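Local coordinates for regulator of G-protein signaling 16 (PDB 3C7L) that speeds GTP hydrolysis by G protein alpha subunits through its RGS domain, returning them to the inactive GDP-bound state and so dampening receptor signalling, including phototransduction, at residues Ala33-Phe38 / Pro125-Ser130; Ser44-Glu49 / Lys84-Asp89; His90-Leu95 / Asp109-Lys114. One frame throughout, in Å; residues are numbered along the deposited sequence.

Contact 1 of 3, residues Ala33-Phe38 / Pro125-Ser130; sequences AAFHAF and PRFLKS
Phe127 reaches from helix 109-128 onto the side of helix 29-40, where Ala34, Phe35 and Phe38 receive its ring and complete a small aromatic cluster. The edge of Phe127 is directed at the face of Phe38 in an offset edge-to-face pair, centroids 5.8 Å apart. Its backbone takes part as well, since Phe127 CA sits squarely over the middle of the same ring, 3.9 Å from the Phe38 centroid, a CH-pi contact. With CG trans to the backbone N, chi1 (180°) carries the Phe38 ring toward residues 125-130, and chi2 (77°) turns its face to Phe127 CA.

Phe35 repeats the theme with roles exchanged. Its CA stands over a face of the Phe127 ring, 4.2 Å from the centroid, while Phe35 CD1 comes to 3.6 Å from Phe127 CG; the two rings are inclined at 57°, neither stacked nor edge-to-face. At the far end of Phe127, CZ meets the methyl CB of Ala34 at 3.7 Å.

Two polar residues border the Phe38 ring. Arg126 NH1 lies 3.7 Å from Phe38 CZ, but the arginine spends its charge on Glu42 and Asp122. Ser130, the N-cap residue of helix 131-134, turns OG back to Phe127 O at 2.7 Å, and its own N reaches that carbonyl from the same face. With an alanine in place of Phe38 the ring over Phe127 CA is gone, and the edge of Phe127 would probably lose the face it points at, with a gap opening between Arg126 and Ser130.

No hydrogen bond crosses between the segments: cohesion here comes from aromatic and methyl surfaces, while the polar groups at the border are satisfied within their own neighbourhoods.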
loop_
_atom_site.group_PDB
_atom_site.type_symbol
_atom_site.label_atom_id
_atom_site.label_comp_id
_atom_site.label_asym_id
_atom_site.label_seq_id
_atom_site.Cartn_x
_atom_site.Cartn_y
_atom_site.Cartn_z
ATOM N N ALA A 33 2.338 -4.743 11.901
ATOM C CA ALA A 33 2.639 -3.764 12.945
ATOM C C ALA A 33 4.129 -3.452 12.995
ATOM O O ALA A 33 4.527 -2.291 13.092
ATOM C CB ALA A 33 2.166 -4.275 14.308
ATOM N N ALA A 34 4.953 -4.492 12.925
ATOM C CA ALA A 34 6.400 -4.314 12.966
ATOM C C ALA A 34 6.902 -3.568 11.732
ATOM O O ALA A 34 7.728 -2.653 11.835
ATOM C CB ALA A 34 7.087 -5.671 13.067
ATOM N N PHE A 35 6.399 -3.961 10.565
ATOM C CA PHE A 35 6.816 -3.328 9.322
ATOM C C PHE A 35 6.337 -1.875 9.254
ATOM O O PHE A 35 7.047 -1.016 8.748
ATOM C CB PHE A 35 6.301 -4.128 8.113
ATOM C CG PHE A 35 6.867 -3.669 6.791
ATOM C CD1 PHE A 35 8.231 -3.428 6.648
ATOM C CD2 PHE A 35 6.039 -3.498 5.684
ATOM C CE1 PHE A 35 8.766 -3.020 5.416
ATOM C CE2 PHE A 35 6.558 -3.093 4.448
ATOM C CZ PHE A 35 7.923 -2.854 4.312
ATOM N N HIS A 36 5.142 -1.601 9.771
ATOM C CA HIS A 36 4.613 -0.240 9.749
ATOM C C HIS A 36 5.528 0.680 10.556
ATOM O O HIS A 36 5.868 1.775 10.114
ATOM C CB HIS A 36 3.182 -0.203 10.314
ATOM C CG HIS A 36 2.512 1.132 10.182
ATOM N ND1 HIS A 36 2.608 2.114 11.143
ATOM C CD2 HIS A 36 1.779 1.665 9.176
ATOM C CE1 HIS A 36 1.966 3.196 10.736
ATOM N NE2 HIS A 36 1.453 2.949 9.544
ATOM N N ALA A 37 5.941 0.218 11.732
ATOM C CA ALA A 37 6.821 1.006 12.587
ATOM C C ALA A 37 8.170 1.236 11.915
ATOM O O ALA A 37 8.734 2.330 12.004
ATOM C CB ALA A 37 7.010 0.308 13.919
ATOM N N PHE A 38 8.683 0.210 11.236
ATOM C CA PHE A 38 9.961 0.329 10.543
ATOM C C PHE A 38 9.849 1.417 9.475
ATOM O O PHE A 38 10.726 2.276 9.352
ATOM C CB PHE A 38 10.338 -1.008 9.889
ATOM C CG PHE A 38 11.645 -0.974 9.144
ATOM C CD1 PHE A 38 12.857 -1.019 9.829
ATOM C CD2 PHE A 38 11.662 -0.884 7.752
ATOM C CE1 PHE A 38 14.074 -0.976 9.134
ATOM C CE2 PHE A 38 12.874 -0.839 7.051
ATOM C CZ PHE A 38 14.078 -0.886 7.745
ATOM N N PRO A 125 13.156 -5.836 2.217
ATOM C CA PRO A 125 14.381 -6.588 2.495
ATOM C C PRO A 125 15.195 -5.971 3.631
ATOM O O PRO A 125 15.836 -6.690 4.390
ATOM C CB PRO A 125 15.122 -6.542 1.163
ATOM C CG PRO A 125 14.007 -6.561 0.176
ATOM C CD PRO A 125 13.041 -5.558 0.774
ATOM N N ARG A 126 15.182 -4.647 3.755
ATOM C CA ARG A 126 15.937 -4.017 4.833
ATOM C C ARG A 126 15.263 -4.282 6.178
ATOM O O ARG A 126 15.929 -4.384 7.212
ATOM C CB ARG A 126 16.107 -2.507 4.584
ATOM C CG ARG A 126 17.113 -2.210 3.471
ATOM C CD ARG A 126 17.438 -0.733 3.296
ATOM N NE ARG A 126 16.323 0.048 2.766
ATOM C CZ ARG A 126 15.479 0.754 3.510
ATOM N NH1 ARG A 126 15.612 0.781 4.831
ATOM N NH2 ARG A 126 14.511 1.450 2.930
ATOM N N PHE A 127 13.941 -4.410 6.159
ATOM C CA PHE A 127 13.184 -4.697 7.378
ATOM C C PHE A 127 13.588 -6.067 7.896
ATOM O O PHE A 127 13.745 -6.268 9.106
ATOM C CB PHE A 127 11.672 -4.713 7.096
ATOM C CG PHE A 127 10.852 -5.366 8.192
ATOM C CD1 PHE A 127 10.776 -4.796 9.460
ATOM C CD2 PHE A 127 10.173 -6.561 7.953
ATOM C CE1 PHE A 127 10.035 -5.402 10.478
ATOM C CE2 PHE A 127 9.427 -7.176 8.967
ATOM C CZ PHE A 127 9.359 -6.594 10.230
ATOM N N LEU A 128 13.736 -7.014 6.974
ATOM C CA LEU A 128 14.103 -8.377 7.342
ATOM C C LEU A 128 15.505 -8.465 7.921
ATOM O O LEU A 128 15.814 -9.389 8.671
ATOM C CB LEU A 128 13.987 -9.300 6.127
ATOM C CG LEU A 128 12.580 -9.430 5.536
ATOM C CD1 LEU A 128 12.631 -10.352 4.317
ATOM C CD2 LEU A 128 11.617 -9.977 6.589
ATOM N N LYS A 129 16.352 -7.502 7.580
ATOM C CA LYS A 129 17.723 -7.490 8.075
ATOM C C LYS A 129 17.906 -6.520 9.236
ATOM O O LYS A 129 19.030 -6.143 9.567
ATOM C CB LYS A 129 18.682 -7.136 6.931
ATOM C CG LYS A 129 18.684 -8.173 5.823
ATOM C CD LYS A 129 19.388 -7.677 4.574
ATOM C CE LYS A 129 19.217 -8.676 3.439
ATOM N NZ LYS A 129 19.647 -8.116 2.126
ATOM N N SER A 130 16.800 -6.124 9.860
ATOM C CA SER A 130 16.848 -5.194 10.983
ATOM C C SER A 130 16.484 -5.913 12.278
ATOM O O SER A 130 15.954 -7.023 12.253
ATOM C CB SER A 130 15.855 -4.060 10.766
ATOM O OG SER A 130 14.535 -4.531 10.956
#

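Contact 2 of 3, residues Ser44-Glu49 / Lys84-Asp89; sequences SEENLE and KEVNID
A water molecule joins the side chain of Asn47 to the backbone of Asn87, donating a hydrogen bond to Asn47 OD1 at 2.5 Å and accepting one from Asn87 N at 2.7 Å. It thereby ties the start of helix 45-57 to the loop between helix 63-78 and helix 90-101 of the all-helical RGS domain. As in other RGS domains, this loop and the start of this helix probably belong to the surface that meets the switch regions of the G alpha subunit. Asn87 is the centre of an inverse gamma turn, closed by a weak bond from Ile88 N to Val86 O, which turns the loop beside the water.

Asn47 reaches the water with CG beside its backbone N (chi1 -68°), and the same side chain rests against Thr115, Leu118 and Met119 of helix 109-128. Its amide oxygen OD1 also rests against CB and CG1 of the buried Val86, 4.0 Å from CB, the two side chains meeting at a slant; Val86 CG1 lies 3.9 Å from Glu46 O.

Glu46 touches the loop with its aliphatic part. CB lies 3.6 Å from Lys84 O and also faces the CB of that lysine; CG stands between the backbone N and carbonyl carbon (chi1 66°), and the bend at chi2 folds the carboxylate back toward the residue's own backbone N, so that the aliphatic CB and CG, not the charge, meet the loop.

At the other end of the contact the extended Lys84 chain crosses Glu49 at about a right angle. Glu49 divides its carboxylate between two partners: OE2 accepts from His36 NE2 on helix 29-40, whereas OE1 forms a salt bridge with Lys84 NZ at 3.2 Å, a weak hydrogen bond in geometry.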
loop_
_atom_site.group_PDB
_atom_site.type_symbol
_atom_site.label_atom_id
_atom_site.label_comp_id
_atom_site.label_asym_id
_atom_site.label_seq_id
_atom_site.Cartn_x
_atom_site.Cartn_y
_atom_site.Cartn_z
ATOM N N SER A 44 7.923 6.463 5.251
ATOM C CA SER A 44 7.352 5.828 4.064
ATOM C C SER A 44 6.206 4.885 4.407
ATOM O O SER A 44 5.813 4.064 3.577
ATOM C CB SER A 44 8.426 5.073 3.266
ATOM O OG SER A 44 8.932 3.954 3.970
ATOM N N GLU A 45 5.653 5.014 5.613
ATOM C CA GLU A 45 4.551 4.147 6.030
ATOM C C GLU A 45 3.301 4.323 5.163
ATOM O O GLU A 45 2.424 3.451 5.147
ATOM C CB GLU A 45 4.181 4.379 7.503
ATOM C CG GLU A 45 3.325 5.611 7.767
ATOM C CD GLU A 45 4.141 6.873 7.944
ATOM O OE1 GLU A 45 5.343 6.859 7.619
ATOM O OE2 GLU A 45 3.574 7.887 8.402
ATOM N N GLU A 46 3.215 5.446 4.452
ATOM C CA GLU A 46 2.073 5.706 3.583
ATOM C C GLU A 46 1.978 4.637 2.494
ATOM O O GLU A 46 0.892 4.353 2.001
ATOM C CB GLU A 46 2.185 7.082 2.920
ATOM C CG GLU A 46 3.341 7.206 1.947
ATOM C CD GLU A 46 4.593 7.781 2.587
ATOM O OE1 GLU A 46 4.757 7.648 3.823
ATOM O OE2 GLU A 46 5.420 8.357 1.843
ATOM N N ASN A 47 3.113 4.055 2.115
ATOM C CA ASN A 47 3.109 3.012 1.086
ATOM C C ASN A 47 2.304 1.809 1.564
ATOM O O ASN A 47 1.506 1.234 0.812
ATOM C CB ASN A 47 4.538 2.566 0.748
ATOM C CG ASN A 47 5.336 3.650 0.051
ATOM O OD1 ASN A 47 4.776 4.472 -0.681
ATOM N ND2 ASN A 47 6.652 3.649 0.257
ATOM N N LEU A 48 2.524 1.428 2.819
ATOM C CA LEU A 48 1.823 0.293 3.403
ATOM C C LEU A 48 0.353 0.616 3.676
ATOM O O LEU A 48 -0.518 -0.221 3.462
ATOM C CB LEU A 48 2.511 -0.131 4.709
ATOM C CG LEU A 48 1.828 -1.236 5.520
ATOM C CD1 LEU A 48 1.694 -2.501 4.679
ATOM C CD2 LEU A 48 2.637 -1.510 6.773
ATOM N N GLU A 49 0.078 1.828 4.152
ATOM C CA GLU A 49 -1.295 2.230 4.445
ATOM C C GLU A 49 -2.124 2.246 3.168
ATOM O O GLU A 49 -3.284 1.834 3.160
ATOM C CB GLU A 49 -1.302 3.610 5.117
ATOM C CG GLU A 49 -0.636 3.572 6.487
ATOM C CD GLU A 49 -0.480 4.933 7.141
ATOM O OE1 GLU A 49 -0.721 5.969 6.480
ATOM O OE2 GLU A 49 -0.099 4.952 8.329
ATOM N N LYS A 84 -1.044 12.008 2.309
ATOM C CA LYS A 84 -0.164 10.841 2.319
ATOM C C LYS A 84 0.230 10.395 0.918
ATOM O O LYS A 84 0.335 9.197 0.643
ATOM C CB LYS A 84 -0.851 9.681 3.043
ATOM C CG LYS A 84 -1.110 9.931 4.512
ATOM C CD LYS A 84 -1.935 8.811 5.122
ATOM C CE LYS A 84 -2.163 9.052 6.605
ATOM N NZ LYS A 84 -3.066 8.028 7.189
ATOM N N GLU A 85 0.463 11.365 0.040
ATOM C CA GLU A 85 0.830 11.085 -1.340
ATOM C C GLU A 85 1.946 10.052 -1.465
ATOM O O GLU A 85 3.027 10.220 -0.905
ATOM C CB GLU A 85 1.247 12.378 -2.048
ATOM C CG GLU A 85 1.706 12.157 -3.482
ATOM C CD GLU A 85 1.989 13.447 -4.221
ATOM O OE1 GLU A 85 2.180 14.489 -3.561
ATOM O OE2 GLU A 85 2.032 13.416 -5.470
ATOM N N VAL A 86 1.676 8.980 -2.201
ATOM C CA VAL A 86 2.680 7.940 -2.405
ATOM C C VAL A 86 3.577 8.327 -3.579
ATOM O O VAL A 86 3.142 9.026 -4.493
ATOM C CB VAL A 86 2.028 6.563 -2.685
ATOM C CG1 VAL A 86 1.219 6.121 -1.469
ATOM C CG2 VAL A 86 1.133 6.642 -3.911
ATOM N N ASN A 87 4.821 7.858 -3.561
ATOM C CA ASN A 87 5.772 8.183 -4.620
ATOM C C ASN A 87 5.518 7.441 -5.929
ATOM O O ASN A 87 6.127 6.408 -6.212
ATOM C CB ASN A 87 7.201 7.924 -4.142
ATOM C CG ASN A 87 8.240 8.283 -5.189
ATOM O OD1 ASN A 87 8.181 9.354 -5.797
ATOM N ND2 ASN A 87 9.203 7.396 -5.395
ATOM N N ILE A 88 4.618 8.002 -6.726
ATOM C CA ILE A 88 4.231 7.452 -8.014
ATOM C C ILE A 88 4.525 8.497 -9.093
ATOM O O ILE A 88 4.485 9.693 -8.814
ATOM C CB ILE A 88 2.719 7.130 -8.009
ATOM C CG1 ILE A 88 2.451 5.906 -7.138
ATOM C CG2 ILE A 88 2.219 6.947 -9.411
ATOM C CD1 ILE A 88 3.272 4.705 -7.505
ATOM N N ASP A 89 4.818 8.064 -10.319
ATOM C CA ASP A 89 5.093 9.034 -11.381
ATOM C C ASP A 89 3.794 9.661 -11.877
ATOM O O ASP A 89 2.708 9.196 -11.538
ATOM C CB ASP A 89 5.853 8.387 -12.553
ATOM C CG ASP A 89 5.110 7.214 -13.175
ATOM O OD1 ASP A 89 3.860 7.211 -13.182
ATOM O OD2 ASP A 89 5.788 6.295 -13.685
HETATM O O HOH W 1 5.753 6.725 -1.252
#

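Contact 3 of 3, residues His90-Leu95 / Asp109-Lys114; sequences HETREL and DVAQGK
Where Thr92 and Leu95 meet Val110 and Ala111 the contact is made mainly by methyl groups, and the flat groups lie elsewhere on helix 90-101. There the His90 ring has Glu94 CB on one face, 3.8 Å above its plane and displaced toward the rim. The Arg93 guanidinium bears His90 CA on one face in a similar off-centre way, 3.7 Å above the plane. Neither group touches residues 109-114.

Across the interface, Thr92 does most of the work with its methyl. CG2 stands trans to the Thr92 backbone N and beside the carbonyl carbon, a setting that brings it 3.7 Å from Ala111 CA and 3.8 Å from Val110 CG1. The hydroxyl OG1 is satisfied beside the helix start, next to the Asp89 carboxylate that also caps Thr92 N, and only skirts Val110 CG1 and the aliphatic stem of Lys114 at CG.

One turn on, Leu95 crosses Val110 at about a right angle and presses CD2 to 3.3 Å from Val110 CG2, closer than carbon atoms usually pack. Val110 thus touches two residues of one helix ridge, CG1 on the threonine and CG2 on the leucine. Ala111, small enough to sit beneath the Thr92 methyl, also packs on Phe50 of helix 45-57 and Ile78 of helix 63-78.

The short segments approach to 9.3 Å between axes, their directions 145° apart. Such a roughly antiparallel pair, facing helices 45-57 and 63-78, is typical of the four-helix bundle that forms one subdomain of the RGS fold.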
loop_
_atom_site.group_PDB
_atom_site.type_symbol
_atom_site.label_atom_id
_atom_site.label_comp_id
_atom_site.label_asym_id
_atom_site.label_seq_id
_atom_site.Cartn_x
_atom_site.Cartn_y
_atom_site.Cartn_z
ATOM N N HIS A 90 3.899 10.726 -12.666
ATOM C CA HIS A 90 2.712 11.395 -13.186
ATOM C C HIS A 90 1.882 10.451 -14.047
ATOM O O HIS A 90 0.652 10.492 -14.026
ATOM C CB HIS A 90 3.097 12.611 -14.029
ATOM C CG HIS A 90 1.960 13.159 -14.833
ATOM N ND1 HIS A 90 0.884 13.799 -14.257
ATOM C CD2 HIS A 90 1.705 13.113 -16.162
ATOM C CE1 HIS A 90 0.014 14.123 -15.196
ATOM N NE2 HIS A 90 0.487 13.718 -16.361
ATOM N N GLU A 91 2.572 9.617 -14.816
ATOM C CA GLU A 91 1.921 8.656 -15.695
ATOM C C GLU A 91 0.868 7.862 -14.929
ATOM O O GLU A 91 -0.298 7.784 -15.334
ATOM C CB GLU A 91 2.963 7.692 -16.261
ATOM C CG GLU A 91 2.439 6.806 -17.368
ATOM C CD GLU A 91 2.177 7.579 -18.642
ATOM O OE1 GLU A 91 3.157 8.072 -19.248
ATOM O OE2 GLU A 91 0.993 7.703 -19.036
ATOM N N THR A 92 1.292 7.280 -13.811
ATOM C CA THR A 92 0.409 6.471 -12.979
ATOM C C THR A 92 -0.671 7.301 -12.290
ATOM O O THR A 92 -1.800 6.839 -12.138
ATOM C CB THR A 92 1.220 5.696 -11.925
ATOM O OG1 THR A 92 2.272 4.975 -12.576
ATOM C CG2 THR A 92 0.326 4.708 -11.172
ATOM N N ARG A 93 -0.335 8.522 -11.874
ATOM C CA ARG A 93 -1.319 9.387 -11.224
ATOM C C ARG A 93 -2.428 9.752 -12.203
ATOM O O ARG A 93 -3.607 9.782 -11.844
ATOM C CB ARG A 93 -0.678 10.685 -10.715
ATOM C CG ARG A 93 0.024 10.587 -9.380
ATOM C CD ARG A 93 0.007 11.943 -8.674
ATOM N NE ARG A 93 0.661 12.988 -9.456
ATOM C CZ ARG A 93 1.966 13.024 -9.700
ATOM N NH1 ARG A 93 2.756 12.074 -9.220
ATOM N NH2 ARG A 93 2.485 14.007 -10.424
ATOM N N GLU A 94 -2.035 10.034 -13.441
ATOM C CA GLU A 94 -2.972 10.411 -14.496
ATOM C C GLU A 94 -3.857 9.220 -14.861
ATOM O O GLU A 94 -5.060 9.367 -15.077
ATOM C CB GLU A 94 -2.188 10.894 -15.724
ATOM C CG GLU A 94 -3.039 11.394 -16.879
ATOM C CD GLU A 94 -4.023 12.457 -16.454
ATOM O OE1 GLU A 94 -3.616 13.395 -15.740
ATOM O OE2 GLU A 94 -5.205 12.356 -16.839
ATOM N N LEU A 95 -3.244 8.043 -14.922
ATOM C CA LEU A 95 -3.956 6.809 -15.238
ATOM C C LEU A 95 -5.023 6.542 -14.176
ATOM O O LEU A 95 -6.167 6.222 -14.490
ATOM C CB LEU A 95 -2.977 5.630 -15.277
ATOM C CG LEU A 95 -3.633 4.259 -15.468
ATOM C CD1 LEU A 95 -3.986 4.095 -16.923
ATOM C CD2 LEU A 95 -2.705 3.139 -15.030
ATOM N N ASP A 109 -5.028 -0.525 -9.423
ATOM C CA ASP A 109 -4.067 -1.595 -9.706
ATOM C C ASP A 109 -2.632 -1.172 -10.019
ATOM O O ASP A 109 -1.686 -1.662 -9.394
ATOM C CB ASP A 109 -4.585 -2.479 -10.842
ATOM C CG ASP A 109 -5.601 -3.494 -10.370
ATOM O OD1 ASP A 109 -6.293 -3.229 -9.360
ATOM O OD2 ASP A 109 -5.720 -4.555 -11.019
ATOM N N VAL A 110 -2.454 -0.271 -10.975
ATOM C CA VAL A 110 -1.106 0.147 -11.328
ATOM C C VAL A 110 -0.426 0.868 -10.165
ATOM O O VAL A 110 0.737 0.605 -9.866
ATOM C CB VAL A 110 -1.110 1.040 -12.586
ATOM C CG1 VAL A 110 0.308 1.404 -12.972
ATOM C CG2 VAL A 110 -1.777 0.296 -13.737
ATOM N N ALA A 111 -1.157 1.762 -9.503
ATOM C CA ALA A 111 -0.608 2.497 -8.365
ATOM C C ALA A 111 -0.218 1.548 -7.236
ATOM O O ALA A 111 0.859 1.681 -6.658
ATOM C CB ALA A 111 -1.623 3.515 -7.853
ATOM N N GLN A 112 -1.091 0.591 -6.924
ATOM C CA GLN A 112 -0.820 -0.363 -5.852
ATOM C C GLN A 112 0.414 -1.205 -6.168
ATOM O O GLN A 112 1.234 -1.476 -5.288
ATOM C CB GLN A 112 -2.046 -1.265 -5.616
ATOM C CG GLN A 112 -1.811 -2.388 -4.600
ATOM C CD GLN A 112 -3.086 -3.136 -4.231
ATOM O OE1 GLN A 112 -4.034 -3.197 -5.014
ATOM N NE2 GLN A 112 -3.106 -3.722 -3.036
ATOM N N GLY A 113 0.545 -1.607 -7.431
ATOM C CA GLY A 113 1.688 -2.402 -7.849
ATOM C C GLY A 113 2.997 -1.634 -7.777
ATOM O O GLY A 113 4.033 -2.191 -7.395
ATOM N N LYS A 114 2.970 -0.360 -8.158
ATOM C CA LYS A 114 4.175 0.461 -8.105
ATOM C C LYS A 114 4.560 0.661 -6.642
ATOM O O LYS A 114 5.734 0.576 -6.277
ATOM C CB LYS A 114 3.938 1.831 -8.749
ATOM C CG LYS A 114 3.624 1.816 -10.231
ATOM C CD LYS A 114 4.782 1.287 -11.058
ATOM C CE LYS A 114 4.481 1.390 -12.548
ATOM N NZ LYS A 114 5.607 0.874 -13.376
#

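How the contacts relate
From the N terminus, helix 29-40 supplies the first half of contact 1, whose loop closes only at residues 125-130, near the end of the chain. Both other contacts nest within it. Contact 2 closes the loop from 44-49 to 84-89; contact 3 opens directly afterward at 90-95 and closes at 109-114, so the two stand in series and none cross. Helix 109-128 serves contacts 1 and 3, whose centres lie about 25 Å apart on opposite sides of the chain's centre. Contact 2 lies between: His36 joins it to contact 1, while Ile88 packs on Lys114 of contact 3, linking the helical bundle to the terminal helices.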